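Long-range contacts in capsid polyprotein (Turkey astrovirus 2, PDB 3TS3), which probably forms the icosahedral shell of the virion, the chain here being its globular P2 projection domain, the dimeric capsid spike: residues Ala37-Ala42 and Thr83-Leu88; Ile79-Gln84 and Asp162-Leu167; Val33-Ala38 and Met184-Asn189; Asp141-Met146 and Ala155-Thr160. All coordinates share one frame; numbering follows the deposited sequence.

Contact 1. Residues Ala37-Ala42 and Thr83-Leu88; sequences AAIPAA and TQTGVL
Ala37 and Val87 form one antiparallel hydrogen-bonded pair at the point where strand 34-37 meets strand 87-90 in the curled antiparallel sheet of the astrovirus spike. This is the compact end. Ala37 N reaches Val87 O at 3.0 Å and Val87 N returns to Ala37 O at 2.9 Å, while Ala37 CB rests on Val87 CG2 at 3.9 Å, the two side chains lying on the same face. Next to the pair, Ala38 CB sits against the backbone of Gly86, 3.7 Å from its CA, so the chains run close where neither carries a bulky group.

Beyond Ala38 the pairing stops and the chains spread, with polar links taking over from the sheet. A water bridges the two chains, accepting from Thr85 N and probably donating to Ile39 O, 2.9 Å from the water oxygen. Pro40 and Ala42 turn instead to backbone bonds with the second subunit, so this loop also belongs to the dimer interface. Thr85 closes the wider end: with OG1 between its own backbone N and carbonyl carbon (chi1 74°), the hydroxyl donates to Ile39 O at 2.7 Å, approaching from above the carbonyl plane, 39° out of it.

Contact 2. Residues Ile79-Gln84 and Asp162-Leu167; sequences ILDVTQ and DEKYIL
Thr83 OG1 stands at the edge of the Tyr165 ring, near its plane, and takes the backbone N-H of Tyr165 at 2.9 Å. The same hydroxyl gives its own proton to Asp81 OD1 at 2.5 Å, on the syn side of the carboxylate. Thr83 N meets that oxygen from above the carboxylate plane, closing an Asx turn, so two donors grip OD1; its proton committed to Asp81, the hydroxyl can accept from Tyr165 N. Lys164 crosses Asp81 at about a right angle with its chain extended beyond CG. Its methylenes pass the carboxylate, CD lying 3.9 Å from OD2, whereas Lys164 NZ stays 4.2 Å from Asp81 OD2, beyond a salt bridge.

These side chains mark the end of an antiparallel pairing between strands 76-81 and 164-171 of the spike's main sheet. Leu80 and Leu167 form its hydrogen-bonded pair, followed by the non-hydrogen-bonded pair Asp81-Ile166, and Val82 N still reaches Tyr165 O at 3.0 Å as the first strand gives out.

Val82 lies across Tyr165, its CG2 against the ring-bearing CB at 3.7 Å, and turns CG1 to Leu167 CB. At the far end Ile79 and Ile166 meet at an oblique angle through their CG2 methyls, tightly packed at 3.4 Å.

Contact 3. Residues Val33-Ala38 and Met184-Asn189; sequences VFCLAA and MLYFWN
Cys35 packing on Trp188 is the centre of a buried antiparallel strand pairing, in which strand 34-37 runs beside strand 187-189 in the main sheet of the spike domain. Cys35 and Trp188 are a non-hydrogen-bonded pair, and their side chains share a face with Tyr186. Cys35 CB sits over the centre of the six-membered indole ring, 3.3 Å from its centroid, a close CH-pi contact. With SG swung opposite the backbone N (chi1 167°), the sulfur lies over the five-membered ring, 4.0 Å from its centroid, and also reaches Tyr186, where SG is 3.4 Å from CD1. Ala37 CB meets the edge of the tyrosine ring.

The neighbouring pair, Leu36 with Phe187, is hydrogen-bonded unevenly: Leu36 N to Phe187 O is 2.8 Å, but the return bond from Phe187 N is weak. Leu36 O also accepts from a water that bridges to Leu185 O.

At the other end Asn189 lays its amide on Phe34, the planes 10° apart, with CB over the ring face. Its OD1 receives Phe34 N at 3.1 Å and, through a weak bond, Val33 N, while ND2 is taken by Glu30 O. The amide is thus held at both ends, which fixes which way round it lies. Tyr186 OH bonds to Ala38 N of the second subunit, and the ring stacks on Tyr186 of that subunit. One tyrosine thus meets the Cys35 sulfur in its own chain and, through ring and hydroxyl, the second subunit, carrying the pairing directly into the dimer interface.

Contact 4. Residues Asp141-Met146 and Ala155-Thr160; sequences DPVISM and ALFYRT
Val143 and Phe157 face each other in a beta hairpin built from strands 142-148 and 153-159; the axes of segments 142-146 and 155-159 lie at 165°. The backbone bonds come first. Ile144 and Leu156 make the hydrogen-bonded pair, Ile144 N to Leu156 O at 2.8 Å and Leu156 N to Ile144 O at 3.0 Å; Tyr158 N adds a bond to Pro142 O.

Apolar contacts divide between the two faces. On one, Val143 and Phe157 lie side by side, CG2 meeting ring atom CE1 at 3.3 Å, and Ala155 CB touches the same methyl; Ile57 of strand 56-59 packs against all three residues. On the other, Met146 runs alongside Leu156, its CG on Leu156 CB at 3.9 Å, with Phe34 and Leu36 of strand 34-37 against the methionine. Pro142 lies beside Tyr158 on that face, and its CG meets the ring at the edge.

The polar side-chain interaction falls at the open end of the hairpin. Asp141 is held there through both oxygens: OD2 accepts from Ala138 N, and OD1 takes the hydroxyl proton of Thr160 OG1 at 2.9 Å, on the syn side and 28° out of the carboxylate plane.

How the contacts relate
All four contacts belong to one curled antiparallel sheet. Contact 2 and contact 4, with centres 9 Å apart, share a strand boundary: Ile166 N lies 2.8 Å from Phe157 O, a probable hydrogen bond, and the rings of Tyr165 and Tyr158 meet. Contact 1 adjoins contact 2 through the chain at Thr83 and Gln84, and adjoins contact 3 through Ala37 and Ala38. Leu167 of contact 2 packs on Leu36 and Phe187 of contact 3, and Met146 of contact 4 on the Trp188-Asn189 backbone. Contacts 1 and 4 do not touch, their nearest atoms being about 5 Å apart. Contacts 1 and 3 reach the second subunit, contact 2 through Gln84, and contact 4 not at all.

Contact 1. Residues Ala37-Ala42 and Thr83-Leu88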
loop_
_atom_site.group_PDB
_atom_site.type_symbol
_atom_site.label_atom_id
_atom_site.label_comp_id
_atom_site.label_asym_id
_atom_site.label_seq_id
_atom_site.Cartn_x
_atom_site.Cartn_y
_atom_site.Cartn_z
ATOM N N ALA C 37 -2.060 -3.557 -3.469
ATOM C CA ALA C 37 -1.816 -3.273 -2.060
ATOM C C ALA C 37 -2.274 -4.496 -1.278
ATOM O O ALA C 37 -3.318 -5.048 -1.554
ATOM C CB ALA C 37 -2.575 -2.024 -1.614
ATOM N N ALA C 38 -1.452 -4.956 -0.351
ATOM C CA ALA C 38 -1.792 -6.152 0.401
ATOM C C ALA C 38 -0.992 -6.273 1.691
ATOM O O ALA C 38 0.069 -5.679 1.826
ATOM C CB ALA C 38 -1.590 -7.382 -0.463
ATOM N N ILE C 39 -1.474 -7.143 2.573
ATOM C CA ILE C 39 -0.628 -7.748 3.597
ATOM C C ILE C 39 -0.495 -9.166 3.004
ATOM O O ILE C 39 -1.429 -9.946 3.062
ATOM C CB ILE C 39 -1.297 -7.879 4.968
ATOM C CG1 ILE C 39 -1.734 -6.515 5.501
ATOM C CG2 ILE C 39 -0.358 -8.580 5.932
ATOM C CD1 ILE C 39 -0.705 -5.513 5.391
ATOM N N PRO C 40 0.658 -9.487 2.446
ATOM C CA PRO C 40 0.854 -10.826 1.894
ATOM C C PRO C 40 0.967 -11.858 3.002
ATOM O O PRO C 40 1.290 -11.524 4.122
ATOM C CB PRO C 40 2.191 -10.720 1.146
ATOM C CG PRO C 40 2.477 -9.248 1.046
ATOM C CD PRO C 40 1.852 -8.651 2.269
ATOM N N ALA C 41 0.704 -13.108 2.664
ATOM C CA ALA C 41 0.863 -14.187 3.618
ATOM C C ALA C 41 1.994 -15.089 3.151
ATOM O O ALA C 41 2.156 -15.321 1.964
ATOM C CB ALA C 41 -0.423 -14.968 3.773
ATOM N N ALA C 42 2.776 -15.558 4.111
ATOM C CA ALA C 42 3.914 -16.419 3.836
ATOM C C ALA C 42 3.819 -17.720 4.610
ATOM O O ALA C 42 3.229 -17.777 5.675
ATOM C CB ALA C 42 5.213 -15.715 4.194
ATOM N N THR C 83 -3.894 -13.358 -1.761
ATOM C CA THR C 83 -5.308 -13.613 -1.985
ATOM C C THR C 83 -6.268 -13.076 -0.926
ATOM O O THR C 83 -7.293 -12.506 -1.257
ATOM C CB THR C 83 -5.563 -15.131 -2.095
ATOM O OG1 THR C 83 -4.608 -15.715 -2.986
ATOM C CG2 THR C 83 -6.961 -15.406 -2.604
ATOM N N GLN C 84 -5.970 -13.291 0.345
ATOM C CA GLN C 84 -6.902 -12.860 1.375
ATOM C C GLN C 84 -7.105 -11.347 1.515
ATOM O O GLN C 84 -8.229 -10.882 1.596
ATOM C CB GLN C 84 -6.522 -13.459 2.736
ATOM C CG GLN C 84 -7.541 -13.146 3.832
ATOM C CD GLN C 84 -7.346 -13.975 5.075
ATOM O OE1 GLN C 84 -6.236 -14.203 5.512
ATOM N NE2 GLN C 84 -8.441 -14.418 5.655
ATOM N N THR C 85 -6.010 -10.597 1.583
ATOM C CA THR C 85 -6.105 -9.161 1.835
ATOM C C THR C 85 -5.872 -8.238 0.637
ATOM O O THR C 85 -6.085 -7.044 0.729
ATOM C CB THR C 85 -5.155 -8.746 2.967
ATOM O OG1 THR C 85 -3.803 -8.762 2.501
ATOM C CG2 THR C 85 -5.292 -9.708 4.131
ATOM N N GLY C 86 -5.449 -8.809 -0.476
ATOM C CA GLY C 86 -5.098 -8.004 -1.626
ATOM C C GLY C 86 -6.213 -7.185 -2.250
ATOM O O GLY C 86 -7.346 -7.618 -2.346
ATOM N N VAL C 87 -5.861 -5.980 -2.674
ATOM C CA VAL C 87 -6.795 -5.105 -3.369
ATOM C C VAL C 87 -6.050 -4.396 -4.488
ATOM O O VAL C 87 -4.835 -4.295 -4.445
ATOM C CB VAL C 87 -7.415 -4.041 -2.435
ATOM C CG1 VAL C 87 -8.218 -4.694 -1.322
ATOM C CG2 VAL C 87 -6.341 -3.119 -1.874
ATOM N N LEU C 88 -6.780 -3.917 -5.487
ATOM C CA LEU C 88 -6.162 -3.096 -6.515
ATOM C C LEU C 88 -6.679 -1.673 -6.425
ATOM O O LEU C 88 -7.880 -1.461 -6.406
ATOM C CB LEU C 88 -6.459 -3.616 -7.924
ATOM C CG LEU C 88 -5.963 -4.989 -8.372
ATOM C CD1 LEU C 88 -6.168 -5.142 -9.882
ATOM C CD2 LEU C 88 -4.493 -5.193 -8.005
HETATM O O HOH W 1 -3.192 -11.697 1.655
#

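Contact 2. Residues Ile79-Gln84 and Asp162-Leu167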
loop_
_atom_site.group_PDB
_atom_site.type_symbol
_atom_site.label_atom_id
_atom_site.label_comp_id
_atom_site.label_asym_id
_atom_site.label_seq_id
_atom_site.Cartn_x
_atom_site.Cartn_y
_atom_site.Cartn_z
ATOM N N ILE C 79 7.897 -16.241 -2.617
ATOM C CA ILE C 79 6.614 -16.606 -3.182
ATOM C C ILE C 79 5.580 -16.312 -2.098
ATOM O O ILE C 79 5.431 -17.078 -1.154
ATOM C CB ILE C 79 6.595 -18.105 -3.530
ATOM C CG1 ILE C 79 7.787 -18.458 -4.418
ATOM C CG2 ILE C 79 5.306 -18.483 -4.219
ATOM C CD1 ILE C 79 8.006 -19.942 -4.609
ATOM N N LEU C 80 4.857 -15.208 -2.257
ATOM C CA LEU C 80 3.891 -14.778 -1.253
ATOM C C LEU C 80 2.459 -14.817 -1.779
ATOM O O LEU C 80 2.222 -14.641 -2.958
ATOM C CB LEU C 80 4.229 -13.376 -0.742
ATOM C CG LEU C 80 5.597 -13.192 -0.091
ATOM C CD1 LEU C 80 5.648 -11.819 0.560
ATOM C CD2 LEU C 80 5.847 -14.273 0.937
ATOM N N ASP C 81 1.516 -15.051 -0.876
ATOM C CA ASP C 81 0.107 -15.158 -1.224
ATOM C C ASP C 81 -0.594 -13.848 -0.864
ATOM O O ASP C 81 -0.547 -13.420 0.271
ATOM C CB ASP C 81 -0.494 -16.316 -0.418
ATOM C CG ASP C 81 -1.990 -16.462 -0.603
ATOM O OD1 ASP C 81 -2.528 -15.998 -1.608
ATOM O OD2 ASP C 81 -2.611 -17.075 0.279
ATOM N N VAL C 82 -1.208 -13.194 -1.845
ATOM C CA VAL C 82 -1.923 -11.951 -1.587
ATOM C C VAL C 82 -3.436 -12.117 -1.713
ATOM O O VAL C 82 -4.165 -11.153 -1.746
ATOM C CB VAL C 82 -1.416 -10.795 -2.476
ATOM C CG1 VAL C 82 0.012 -10.436 -2.100
ATOM C CG2 VAL C 82 -1.523 -11.163 -3.951
ATOM N N THR C 83 -3.894 -13.358 -1.761
ATOM C CA THR C 83 -5.308 -13.613 -1.985
ATOM C C THR C 83 -6.268 -13.076 -0.926
ATOM O O THR C 83 -7.293 -12.506 -1.257
ATOM C CB THR C 83 -5.563 -15.131 -2.095
ATOM O OG1 THR C 83 -4.608 -15.715 -2.986
ATOM C CG2 THR C 83 -6.961 -15.406 -2.604
ATOM N N GLN C 84 -5.970 -13.291 0.345
ATOM C CA GLN C 84 -6.902 -12.860 1.375
ATOM C C GLN C 84 -7.105 -11.347 1.515
ATOM O O GLN C 84 -8.229 -10.882 1.596
ATOM C CB GLN C 84 -6.522 -13.459 2.736
ATOM C CG GLN C 84 -7.541 -13.146 3.832
ATOM C CD GLN C 84 -7.346 -13.975 5.075
ATOM O OE1 GLN C 84 -6.236 -14.203 5.512
ATOM N NE2 GLN C 84 -8.441 -14.418 5.655
ATOM N N ASP C 162 -5.302 -23.698 -7.216
ATOM C CA ASP C 162 -5.823 -23.403 -5.885
ATOM C C ASP C 162 -6.413 -21.989 -5.731
ATOM O O ASP C 162 -6.647 -21.538 -4.625
ATOM C CB ASP C 162 -4.800 -23.711 -4.790
ATOM C CG ASP C 162 -3.539 -22.910 -4.936
ATOM O OD1 ASP C 162 -3.509 -22.050 -5.822
ATOM O OD2 ASP C 162 -2.589 -23.139 -4.169
ATOM N N GLU C 163 -6.631 -21.303 -6.846
ATOM C CA GLU C 163 -7.239 -19.958 -6.890
ATOM C C GLU C 163 -6.537 -18.969 -6.012
ATOM O O GLU C 163 -7.152 -18.148 -5.348
ATOM C CB GLU C 163 -8.744 -20.027 -6.583
ATOM C CG GLU C 163 -9.493 -20.919 -7.554
ATOM C CD GLU C 163 -10.995 -20.806 -7.439
ATOM O OE1 GLU C 163 -11.498 -19.784 -6.927
ATOM O OE2 GLU C 163 -11.680 -21.748 -7.890
ATOM N N LYS C 164 -5.213 -19.009 -6.056
ATOM C CA LYS C 164 -4.394 -18.105 -5.262
ATOM C C LYS C 164 -3.639 -17.104 -6.123
ATOM O O LYS C 164 -3.102 -17.449 -7.162
ATOM C CB LYS C 164 -3.385 -18.883 -4.410
ATOM C CG LYS C 164 -3.959 -19.541 -3.167
ATOM C CD LYS C 164 -2.822 -19.994 -2.272
ATOM C CE LYS C 164 -3.325 -20.746 -1.069
ATOM N NZ LYS C 164 -2.196 -21.233 -0.243
ATOM N N TYR C 165 -3.601 -15.861 -5.666
ATOM C CA TYR C 165 -2.821 -14.833 -6.334
ATOM C C TYR C 165 -1.454 -14.850 -5.672
ATOM O O TYR C 165 -1.331 -14.649 -4.475
ATOM C CB TYR C 165 -3.461 -13.460 -6.146
ATOM C CG TYR C 165 -4.757 -13.253 -6.892
ATOM C CD1 TYR C 165 -5.966 -13.647 -6.351
ATOM C CD2 TYR C 165 -4.763 -12.641 -8.125
ATOM C CE1 TYR C 165 -7.139 -13.447 -7.034
ATOM C CE2 TYR C 165 -5.916 -12.443 -8.806
ATOM C CZ TYR C 165 -7.107 -12.841 -8.251
ATOM O OH TYR C 165 -8.257 -12.634 -8.941
ATOM N N ILE C 166 -0.434 -15.117 -6.472
ATOM C CA ILE C 166 0.903 -15.274 -5.954
ATOM C C ILE C 166 1.789 -14.131 -6.396
ATOM O O ILE C 166 1.975 -13.914 -7.575
ATOM C CB ILE C 166 1.517 -16.583 -6.475
ATOM C CG1 ILE C 166 0.635 -17.767 -6.079
ATOM C CG2 ILE C 166 2.935 -16.750 -5.973
ATOM C CD1 ILE C 166 0.521 -17.957 -4.586
ATOM N N LEU C 167 2.351 -13.415 -5.434
ATOM C CA LEU C 167 3.243 -12.320 -5.757
ATOM C C LEU C 167 4.673 -12.835 -5.635
ATOM O O LEU C 167 5.081 -13.281 -4.584
ATOM C CB LEU C 167 3.004 -11.159 -4.793
ATOM C CG LEU C 167 3.906 -9.938 -4.964
ATOM C CD1 LEU C 167 3.703 -9.265 -6.307
ATOM C CD2 LEU C 167 3.686 -8.967 -3.825
#

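Contact 3. Residues Val33-Ala38 and Met184-Asn189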
loop_
_atom_site.group_PDB
_atom_site.type_symbol
_atom_site.label_atom_id
_atom_site.label_comp_id
_atom_site.label_asym_id
_atom_site.label_seq_id
_atom_site.Cartn_x
_atom_site.Cartn_y
_atom_site.Cartn_z
ATOM N N VAL C 33 -1.371 1.643 -14.284
ATOM C CA VAL C 33 -2.865 1.791 -14.310
ATOM C C VAL C 33 -3.543 1.004 -13.163
ATOM O O VAL C 33 -4.633 1.388 -12.768
ATOM C CB VAL C 33 -3.403 1.258 -15.661
ATOM C CG1 VAL C 33 -4.902 1.307 -15.690
ATOM C CG2 VAL C 33 -2.828 2.071 -16.824
ATOM N N PHE C 34 -2.804 0.093 -12.543
ATOM C CA PHE C 34 -3.272 -0.497 -11.289
ATOM C C PHE C 34 -2.151 -0.765 -10.288
ATOM O O PHE C 34 -1.014 -1.021 -10.654
ATOM C CB PHE C 34 -4.160 -1.718 -11.484
ATOM C CG PHE C 34 -3.493 -2.857 -12.196
ATOM C CD1 PHE C 34 -2.863 -3.868 -11.492
ATOM C CD2 PHE C 34 -3.546 -2.946 -13.566
ATOM C CE1 PHE C 34 -2.279 -4.922 -12.150
ATOM C CE2 PHE C 34 -2.960 -4.001 -14.220
ATOM C CZ PHE C 34 -2.331 -4.985 -13.512
ATOM N N CYS C 35 -2.510 -0.704 -9.015
ATOM C CA CYS C 35 -1.591 -0.900 -7.922
ATOM C C CYS C 35 -2.077 -2.024 -7.015
ATOM O O CYS C 35 -3.220 -2.017 -6.590
ATOM C CB CYS C 35 -1.500 0.401 -7.123
ATOM S SG CYS C 35 -0.697 0.266 -5.511
ATOM N N LEU C 36 -1.187 -2.959 -6.704
ATOM C CA LEU C 36 -1.504 -4.027 -5.772
ATOM C C LEU C 36 -1.086 -3.615 -4.370
ATOM O O LEU C 36 0.081 -3.366 -4.111
ATOM C CB LEU C 36 -0.771 -5.320 -6.146
ATOM C CG LEU C 36 -0.866 -6.466 -5.132
ATOM C CD1 LEU C 36 -2.282 -7.033 -5.064
ATOM C CD2 LEU C 36 0.141 -7.562 -5.465
ATOM N N ALA C 37 -2.060 -3.557 -3.469
ATOM C CA ALA C 37 -1.816 -3.273 -2.060
ATOM C C ALA C 37 -2.274 -4.496 -1.278
ATOM O O ALA C 37 -3.318 -5.048 -1.554
ATOM C CB ALA C 37 -2.575 -2.024 -1.614
ATOM N N ALA C 38 -1.452 -4.956 -0.351
ATOM C CA ALA C 38 -1.792 -6.152 0.401
ATOM C C ALA C 38 -0.992 -6.273 1.691
ATOM O O ALA C 38 0.069 -5.679 1.826
ATOM C CB ALA C 38 -1.590 -7.382 -0.463
ATOM N N MET C 184 7.097 -4.470 3.225
ATOM C CA MET C 184 6.522 -4.491 1.886
ATOM C C MET C 184 6.351 -3.132 1.233
ATOM O O MET C 184 6.073 -2.149 1.890
ATOM C CB MET C 184 5.157 -5.174 1.889
ATOM C CG MET C 184 5.200 -6.641 2.137
ATOM S SD MET C 184 5.992 -7.550 0.795
ATOM C CE MET C 184 5.049 -7.027 -0.602
ATOM N N LEU C 185 6.474 -3.134 -0.084
ATOM C CA LEU C 185 6.301 -1.955 -0.914
ATOM C C LEU C 185 5.082 -2.164 -1.794
ATOM O O LEU C 185 4.628 -3.273 -1.972
ATOM C CB LEU C 185 7.515 -1.760 -1.821
ATOM C CG LEU C 185 8.875 -1.603 -1.146
ATOM C CD1 LEU C 185 9.963 -1.471 -2.199
ATOM C CD2 LEU C 185 8.882 -0.421 -0.221
ATOM N N TYR C 186 4.551 -1.071 -2.322
ATOM C CA TYR C 186 3.461 -1.137 -3.276
ATOM C C TYR C 186 4.015 -1.718 -4.569
ATOM O O TYR C 186 5.166 -1.501 -4.898
ATOM C CB TYR C 186 2.918 0.258 -3.598
ATOM C CG TYR C 186 2.022 0.904 -2.563
ATOM C CD1 TYR C 186 0.712 0.501 -2.389
ATOM C CD2 TYR C 186 2.483 1.951 -1.797
ATOM C CE1 TYR C 186 -0.100 1.122 -1.458
ATOM C CE2 TYR C 186 1.690 2.565 -0.872
ATOM C CZ TYR C 186 0.400 2.160 -0.710
ATOM O OH TYR C 186 -0.375 2.803 0.219
ATOM N N PHE C 187 3.175 -2.423 -5.304
ATOM C CA PHE C 187 3.536 -2.946 -6.607
ATOM C C PHE C 187 2.578 -2.357 -7.620
ATOM O O PHE C 187 1.396 -2.259 -7.358
ATOM C CB PHE C 187 3.489 -4.477 -6.634
ATOM C CG PHE C 187 4.690 -5.123 -6.013
ATOM C CD1 PHE C 187 4.796 -5.252 -4.651
ATOM C CD2 PHE C 187 5.722 -5.582 -6.801
ATOM C CE1 PHE C 187 5.899 -5.836 -4.092
ATOM C CE2 PHE C 187 6.824 -6.157 -6.241
ATOM C CZ PHE C 187 6.913 -6.294 -4.894
ATOM N N TRP C 188 3.111 -1.956 -8.766
ATOM C CA TRP C 188 2.321 -1.361 -9.832
ATOM C C TRP C 188 2.563 -2.110 -11.146
ATOM O O TRP C 188 3.641 -2.637 -11.365
ATOM C CB TRP C 188 2.708 0.109 -10.006
ATOM C CG TRP C 188 2.304 1.024 -8.879
ATOM C CD1 TRP C 188 2.967 1.222 -7.704
ATOM C CD2 TRP C 188 1.172 1.893 -8.852
ATOM N NE1 TRP C 188 2.307 2.150 -6.941
ATOM C CE2 TRP C 188 1.205 2.582 -7.629
ATOM C CE3 TRP C 188 0.135 2.157 -9.745
ATOM C CZ2 TRP C 188 0.241 3.501 -7.273
ATOM C CZ3 TRP C 188 -0.814 3.074 -9.393
ATOM C CH2 TRP C 188 -0.759 3.733 -8.166
ATOM N N ASN C 189 1.563 -2.165 -12.018
ATOM C CA ASN C 189 1.763 -2.873 -13.277
ATOM C C ASN C 189 2.825 -2.205 -14.152
ATOM O O ASN C 189 2.945 -0.995 -14.197
ATOM C CB ASN C 189 0.451 -3.101 -14.032
ATOM C CG ASN C 189 -0.010 -1.881 -14.787
ATOM O OD1 ASN C 189 -0.446 -0.913 -14.201
ATOM N ND2 ASN C 189 0.067 -1.942 -16.103
HETATM O O HOH W 2 1.937 -4.167 -2.119
#

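Contact 4. Residues Asp141-Met146 and Ala155-Thr160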
loop_
_atom_site.group_PDB
_atom_site.type_symbol
_atom_site.label_atom_id
_atom_site.label_comp_id
_atom_site.label_asym_id
_atom_site.label_seq_id
_atom_site.Cartn_x
_atom_site.Cartn_y
_atom_site.Cartn_z
ATOM N N ASP C 141 -1.283 -20.259 -16.813
ATOM C CA ASP C 141 -1.792 -19.505 -15.668
ATOM C C ASP C 141 -1.542 -18.032 -15.920
ATOM O O ASP C 141 -0.532 -17.676 -16.488
ATOM C CB ASP C 141 -1.081 -19.914 -14.376
ATOM C CG ASP C 141 -1.671 -21.166 -13.751
ATOM O OD1 ASP C 141 -2.725 -21.623 -14.210
ATOM O OD2 ASP C 141 -1.066 -21.675 -12.799
ATOM N N PRO C 142 -2.447 -17.171 -15.478
ATOM C CA PRO C 142 -2.245 -15.745 -15.720
ATOM C C PRO C 142 -0.969 -15.243 -15.058
ATOM O O PRO C 142 -0.676 -15.625 -13.941
ATOM C CB PRO C 142 -3.458 -15.112 -15.043
ATOM C CG PRO C 142 -4.541 -16.138 -15.186
ATOM C CD PRO C 142 -3.836 -17.476 -15.082
ATOM N N VAL C 143 -0.219 -14.415 -15.772
ATOM C CA VAL C 143 0.944 -13.754 -15.211
ATOM C C VAL C 143 0.932 -12.275 -15.583
ATOM O O VAL C 143 0.557 -11.913 -16.689
ATOM C CB VAL C 143 2.276 -14.437 -15.604
ATOM C CG1 VAL C 143 2.479 -14.452 -17.102
ATOM C CG2 VAL C 143 3.440 -13.764 -14.906
ATOM N N ILE C 144 1.304 -11.430 -14.633
ATOM C CA ILE C 144 1.326 -9.997 -14.872
ATOM C C ILE C 144 2.664 -9.385 -14.478
ATOM O O ILE C 144 3.141 -9.597 -13.381
ATOM C CB ILE C 144 0.195 -9.280 -14.104
ATOM C CG1 ILE C 144 -1.173 -9.795 -14.557
ATOM C CG2 ILE C 144 0.293 -7.770 -14.282
ATOM C CD1 ILE C 144 -2.319 -9.368 -13.654
ATOM N N SER C 145 3.244 -8.609 -15.383
ATOM C CA SER C 145 4.480 -7.885 -15.120
ATOM C C SER C 145 4.198 -6.701 -14.199
ATOM O O SER C 145 3.342 -5.891 -14.489
ATOM C CB SER C 145 5.038 -7.396 -16.456
ATOM O OG SER C 145 6.010 -6.393 -16.289
ATOM N N MET C 146 4.930 -6.607 -13.094
ATOM C CA MET C 146 4.777 -5.657 -12.040
ATOM C C MET C 146 6.123 -5.102 -11.713
ATOM O O MET C 146 7.155 -5.682 -11.956
ATOM C CB MET C 146 4.168 -6.290 -10.778
ATOM C CG MET C 146 2.865 -7.073 -10.983
ATOM S SD MET C 146 1.442 -6.013 -11.322
ATOM C CE MET C 146 1.217 -5.160 -9.760
ATOM N N ALA C 155 6.552 -10.361 -10.560
ATOM C CA ALA C 155 5.432 -10.955 -11.256
ATOM C C ALA C 155 4.285 -11.268 -10.319
ATOM O O ALA C 155 4.501 -11.713 -9.211
ATOM C CB ALA C 155 5.870 -12.220 -11.968
ATOM N N LEU C 156 3.064 -11.051 -10.794
ATOM C CA LEU C 156 1.879 -11.469 -10.064
ATOM C C LEU C 156 1.252 -12.594 -10.877
ATOM O O LEU C 156 0.944 -12.420 -12.049
ATOM C CB LEU C 156 0.891 -10.314 -9.902
ATOM C CG LEU C 156 -0.472 -10.617 -9.264
ATOM C CD1 LEU C 156 -0.336 -11.051 -7.822
ATOM C CD2 LEU C 156 -1.375 -9.401 -9.367
ATOM N N PHE C 157 1.078 -13.746 -10.244
ATOM C CA PHE C 157 0.496 -14.898 -10.903
ATOM C C PHE C 157 -0.865 -15.192 -10.300
ATOM O O PHE C 157 -1.134 -14.850 -9.161
ATOM C CB PHE C 157 1.337 -16.158 -10.662
ATOM C CG PHE C 157 2.726 -16.125 -11.237
ATOM C CD1 PHE C 157 2.946 -16.392 -12.576
ATOM C CD2 PHE C 157 3.818 -15.914 -10.422
ATOM C CE1 PHE C 157 4.224 -16.392 -13.092
ATOM C CE2 PHE C 157 5.091 -15.919 -10.932
ATOM C CZ PHE C 157 5.292 -16.156 -12.269
ATOM N N TYR C 158 -1.715 -15.846 -11.079
ATOM C CA TYR C 158 -2.918 -16.433 -10.536
ATOM C C TYR C 158 -2.727 -17.933 -10.717
ATOM O O TYR C 158 -2.736 -18.429 -11.838
ATOM C CB TYR C 158 -4.166 -15.942 -11.262
ATOM C CG TYR C 158 -5.462 -16.453 -10.662
ATOM C CD1 TYR C 158 -5.809 -16.147 -9.367
ATOM C CD2 TYR C 158 -6.330 -17.223 -11.401
ATOM C CE1 TYR C 158 -6.978 -16.607 -8.813
ATOM C CE2 TYR C 158 -7.504 -17.687 -10.859
ATOM C CZ TYR C 158 -7.828 -17.374 -9.563
ATOM O OH TYR C 158 -9.002 -17.835 -9.013
ATOM N N ARG C 159 -2.559 -18.649 -9.608
ATOM C CA ARG C 159 -2.390 -20.095 -9.674
ATOM C C ARG C 159 -3.787 -20.691 -9.653
ATOM O O ARG C 159 -4.400 -20.842 -8.612
ATOM C CB ARG C 159 -1.563 -20.609 -8.495
ATOM C CG ARG C 159 -1.223 -22.098 -8.576
ATOM C CD ARG C 159 -0.689 -22.665 -7.262
ATOM N NE ARG C 159 0.621 -22.143 -6.894
ATOM C CZ ARG C 159 0.931 -21.651 -5.701
ATOM N NH1 ARG C 159 0.024 -21.595 -4.738
ATOM N NH2 ARG C 159 2.156 -21.210 -5.479
ATOM N N THR C 160 -4.265 -21.043 -10.835
ATOM C CA THR C 160 -5.634 -21.485 -11.036
ATOM C C THR C 160 -5.985 -22.733 -10.243
ATOM O O THR C 160 -7.112 -22.883 -9.812
ATOM C CB THR C 160 -5.946 -21.713 -12.528
ATOM O OG1 THR C 160 -5.106 -22.744 -13.043
ATOM C CG2 THR C 160 -5.694 -20.452 -13.317
#